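Local coordinates for protein glycoside hydrolase family 43 (Halothermothrix orenii, PDB 4QQS) that hydrolyses glycosidic bonds as a thermostable family 43 glycoside hydrolase with alpha-L-arabinofuranosidase activity, probably trimming arabinose side groups from plant polysaccharides, at residues R285-Y293 / K302-R313. Numbering follows the deposited sequence.
Sequences RTVNIDRLY and KGPTRSPQPGPR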
# COMPACT_ATOMS: atom_id res chain seq x y z
N ARG A 285 7.89 11.31 -4.15
CA ARG A 285 8.39 9.97 -4.42
C ARG A 285 8.02 9.54 -5.84
O ARG A 285 7.24 10.20 -6.53
CB ARG A 285 7.92 8.99 -3.36
CG ARG A 285 8.59 9.31 -2.01
CD ARG A 285 7.74 9.20 -0.80
NE ARG A 285 6.46 9.89 -0.88
CZ ARG A 285 5.50 9.61 -0.03
NH1 ARG A 285 5.74 8.71 0.91
NH2 ARG A 285 4.32 10.19 -0.11
N THR A 286 8.62 8.43 -6.26
CA THR A 286 8.53 7.95 -7.62
C THR A 286 8.35 6.43 -7.61
O THR A 286 8.67 5.77 -6.63
CB THR A 286 9.77 8.42 -8.42
OG1 THR A 286 9.59 8.15 -9.82
CG2 THR A 286 11.02 7.75 -7.93
N VAL A 287 7.81 5.89 -8.69
CA VAL A 287 7.39 4.51 -8.79
C VAL A 287 8.51 3.60 -9.31
O VAL A 287 9.22 3.96 -10.26
CB VAL A 287 6.17 4.41 -9.73
CG1 VAL A 287 5.71 2.97 -9.90
CG2 VAL A 287 5.01 5.26 -9.21
N ASN A 288 8.62 2.41 -8.72
CA ASN A 288 9.62 1.41 -9.07
C ASN A 288 9.00 0.04 -9.04
O ASN A 288 8.02 -0.19 -8.32
CB ASN A 288 10.77 1.41 -8.06
CG ASN A 288 11.38 2.76 -7.88
OD1 ASN A 288 12.30 3.15 -8.60
ND2 ASN A 288 10.84 3.52 -6.96
N ILE A 289 9.59 -0.89 -9.78
CA ILE A 289 9.22 -2.30 -9.71
C ILE A 289 10.46 -3.15 -9.54
O ILE A 289 11.55 -2.78 -9.98
CB ILE A 289 8.41 -2.77 -10.94
CG1 ILE A 289 9.27 -2.81 -12.21
CG2 ILE A 289 7.16 -1.90 -11.12
CD1 ILE A 289 8.53 -3.31 -13.42
N ASP A 290 10.31 -4.32 -8.92
CA ASP A 290 11.39 -5.30 -8.91
C ASP A 290 10.82 -6.68 -8.63
O ASP A 290 9.71 -6.82 -8.13
CB ASP A 290 12.50 -4.93 -7.90
CG ASP A 290 13.59 -4.02 -8.49
OD1 ASP A 290 14.09 -4.31 -9.60
OD2 ASP A 290 13.99 -3.05 -7.79
N ARG A 291 11.60 -7.70 -8.96
CA ARG A 291 11.15 -9.08 -8.82
C ARG A 291 11.08 -9.51 -7.36
O ARG A 291 11.99 -9.23 -6.58
CB ARG A 291 12.07 -10.01 -9.61
CG ARG A 291 11.84 -9.88 -11.11
CD ARG A 291 12.78 -10.76 -11.96
NE ARG A 291 12.22 -10.84 -13.32
CZ ARG A 291 12.41 -9.94 -14.29
NH1 ARG A 291 13.25 -8.93 -14.15
NH2 ARG A 291 11.75 -10.09 -15.42
N LEU A 292 9.98 -10.19 -7.04
CA LEU A 292 9.67 -10.68 -5.71
C LEU A 292 9.51 -12.19 -5.82
O LEU A 292 8.86 -12.67 -6.75
CB LEU A 292 8.34 -10.07 -5.27
CG LEU A 292 7.84 -10.39 -3.88
CD1 LEU A 292 8.70 -9.68 -2.85
CD2 LEU A 292 6.40 -9.97 -3.72
N TYR A 293 10.08 -12.95 -4.90
CA TYR A 293 10.03 -14.41 -4.98
C TYR A 293 10.24 -15.03 -3.61
O TYR A 293 10.73 -14.39 -2.70
CB TYR A 293 11.07 -14.94 -5.98
CG TYR A 293 12.51 -14.65 -5.58
CD1 TYR A 293 13.07 -13.40 -5.79
CD2 TYR A 293 13.31 -15.64 -5.01
CE1 TYR A 293 14.38 -13.13 -5.44
CE2 TYR A 293 14.63 -15.38 -4.67
CZ TYR A 293 15.16 -14.12 -4.88
OH TYR A 293 16.47 -13.84 -4.54
N LYS A 302 14.69 -9.12 -5.52
CA LYS A 302 15.89 -8.85 -6.28
C LYS A 302 15.93 -7.35 -6.50
O LYS A 302 15.38 -6.83 -7.46
CB LYS A 302 15.89 -9.60 -7.60
CG LYS A 302 17.18 -9.44 -8.37
CD LYS A 302 17.14 -10.16 -9.71
CE LYS A 302 18.52 -10.17 -10.37
NZ LYS A 302 19.16 -8.83 -10.36
N GLY A 303 16.54 -6.62 -5.58
CA GLY A 303 16.55 -5.17 -5.67
C GLY A 303 16.94 -4.53 -4.35
O GLY A 303 17.31 -5.22 -3.40
N PRO A 304 16.84 -3.21 -4.29
CA PRO A 304 16.27 -2.35 -5.33
C PRO A 304 17.26 -2.11 -6.47
O PRO A 304 18.46 -1.97 -6.23
CB PRO A 304 16.00 -1.06 -4.57
CG PRO A 304 17.10 -1.02 -3.54
CD PRO A 304 17.28 -2.44 -3.11
N THR A 305 16.75 -2.07 -7.70
CA THR A 305 17.61 -1.87 -8.86
C THR A 305 17.42 -0.50 -9.48
O THR A 305 16.36 0.11 -9.40
CB THR A 305 17.35 -2.91 -9.96
OG1 THR A 305 16.05 -2.72 -10.52
CG2 THR A 305 17.51 -4.32 -9.45
N ARG A 306 18.49 -0.03 -10.12
CA ARG A 306 18.47 1.18 -10.94
C ARG A 306 19.35 1.00 -12.17
O ARG A 306 20.03 1.92 -12.58
CB ARG A 306 19.00 2.37 -10.15
CG ARG A 306 18.04 2.88 -9.14
CD ARG A 306 16.95 3.63 -9.82
NE ARG A 306 16.89 5.00 -9.32
CZ ARG A 306 16.04 5.43 -8.39
NH1 ARG A 306 15.15 4.61 -7.84
NH2 ARG A 306 16.07 6.70 -8.02
N SER A 307 19.34 -0.20 -12.72
CA SER A 307 20.06 -0.52 -13.94
C SER A 307 19.14 -1.39 -14.77
O SER A 307 18.16 -1.91 -14.25
CB SER A 307 21.34 -1.28 -13.61
OG SER A 307 21.06 -2.46 -12.88
N PRO A 308 19.44 -1.56 -16.06
CA PRO A 308 18.52 -2.33 -16.91
C PRO A 308 18.28 -3.77 -16.44
O PRO A 308 19.24 -4.51 -16.20
CB PRO A 308 19.22 -2.31 -18.27
CG PRO A 308 20.04 -1.07 -18.24
CD PRO A 308 20.53 -0.95 -16.84
N GLN A 309 17.01 -4.14 -16.35
CA GLN A 309 16.59 -5.47 -15.91
C GLN A 309 15.74 -6.09 -16.99
O GLN A 309 15.07 -5.37 -17.73
CB GLN A 309 15.74 -5.38 -14.65
CG GLN A 309 16.39 -4.69 -13.48
CD GLN A 309 17.61 -5.41 -12.98
OE1 GLN A 309 17.56 -6.61 -12.68
NE2 GLN A 309 18.72 -4.69 -12.88
N PRO A 310 15.72 -7.43 -17.07
CA PRO A 310 14.81 -8.08 -18.01
C PRO A 310 13.37 -7.64 -17.77
O PRO A 310 12.92 -7.55 -16.63
CB PRO A 310 14.98 -9.57 -17.71
CG PRO A 310 16.35 -9.68 -17.14
CD PRO A 310 16.53 -8.42 -16.34
N GLY A 311 12.66 -7.35 -18.85
CA GLY A 311 11.29 -6.90 -18.75
C GLY A 311 10.41 -7.92 -18.04
O GLY A 311 10.69 -9.11 -18.08
N PRO A 312 9.34 -7.45 -17.36
CA PRO A 312 8.40 -8.40 -16.76
C PRO A 312 7.96 -9.45 -17.79
O PRO A 312 7.61 -9.09 -18.91
CB PRO A 312 7.25 -7.50 -16.32
CG PRO A 312 7.91 -6.19 -16.02
CD PRO A 312 8.96 -6.06 -17.09
N ARG A 313 8.01 -10.72 -17.42
CA ARG A 313 7.83 -11.80 -18.39
C ARG A 313 6.47 -11.72 -19.07
O ARG A 313 5.43 -11.54 -18.43
CB ARG A 313 8.04 -13.17 -17.74
CG ARG A 313 9.52 -13.51 -17.49
CD ARG A 313 9.71 -14.76 -16.63
NE ARG A 313 8.80 -15.77 -17.13
CZ ARG A 313 9.02 -16.58 -18.15
NH1 ARG A 313 10.21 -16.67 -18.71
NH2 ARG A 313 8.02 -17.35 -18.55
O HOH W 1 14.29 -7.08 -9.92
O HOH W 2 15.32 -8.19 -12.21
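Asp290, on strand 285-295, takes Thr305 by both carboxylate oxygens: OD1 accepts the Thr305 hydroxyl OG1 at 2.7 Å through its syn lone pair, while OD2 receives the Thr305 amide N at 2.9 Å, also on the syn side but 26° out of plane. Thr305 sets OG1 between its own N and carbonyl carbon (chi1 67°), turning the hydroxyl to the side of its amide where both can meet the carboxylate. Tyr272 and Tyr5 add hydroxyl bonds to OD2 and OD1, and a water joins OD1 to Arg291 N and Lys302 O. With Asp290 cut back to an alanine, the Thr305 amide and hydroxyl and the Tyr272 and Tyr5 hydroxyls would probably lose the carboxylate that gathers them, loosening the chain round Thr305. Arg291, extended from CG to NE, reaches farther along the loop. Its NH1 (2.9 Å) and NH2 (3.0 Å) converge end-on upon Pro310 O, which lies almost in the guanidinium plane; both come from the same face of the carbonyl, NH1 tilted 23° from its plane and NH2 well above it. NH2 also bonds weakly to Gly311 O, and Glu267 forms a salt bridge with NE. A second water links NH1 to Gln309 OE1. Ile289 CD1 meets Pro312 CG at 3.9 Å, the side chains crossing at about a right angle. Lys302 N bonds to Arg291 O (2.9 Å). The arrangement ties the chain after strand 298-302 to strand 285-295, with Pro304 and Pro312 touching strand 268-275, in one four-stranded antiparallel blade of the five-bladed beta-propeller of family 43.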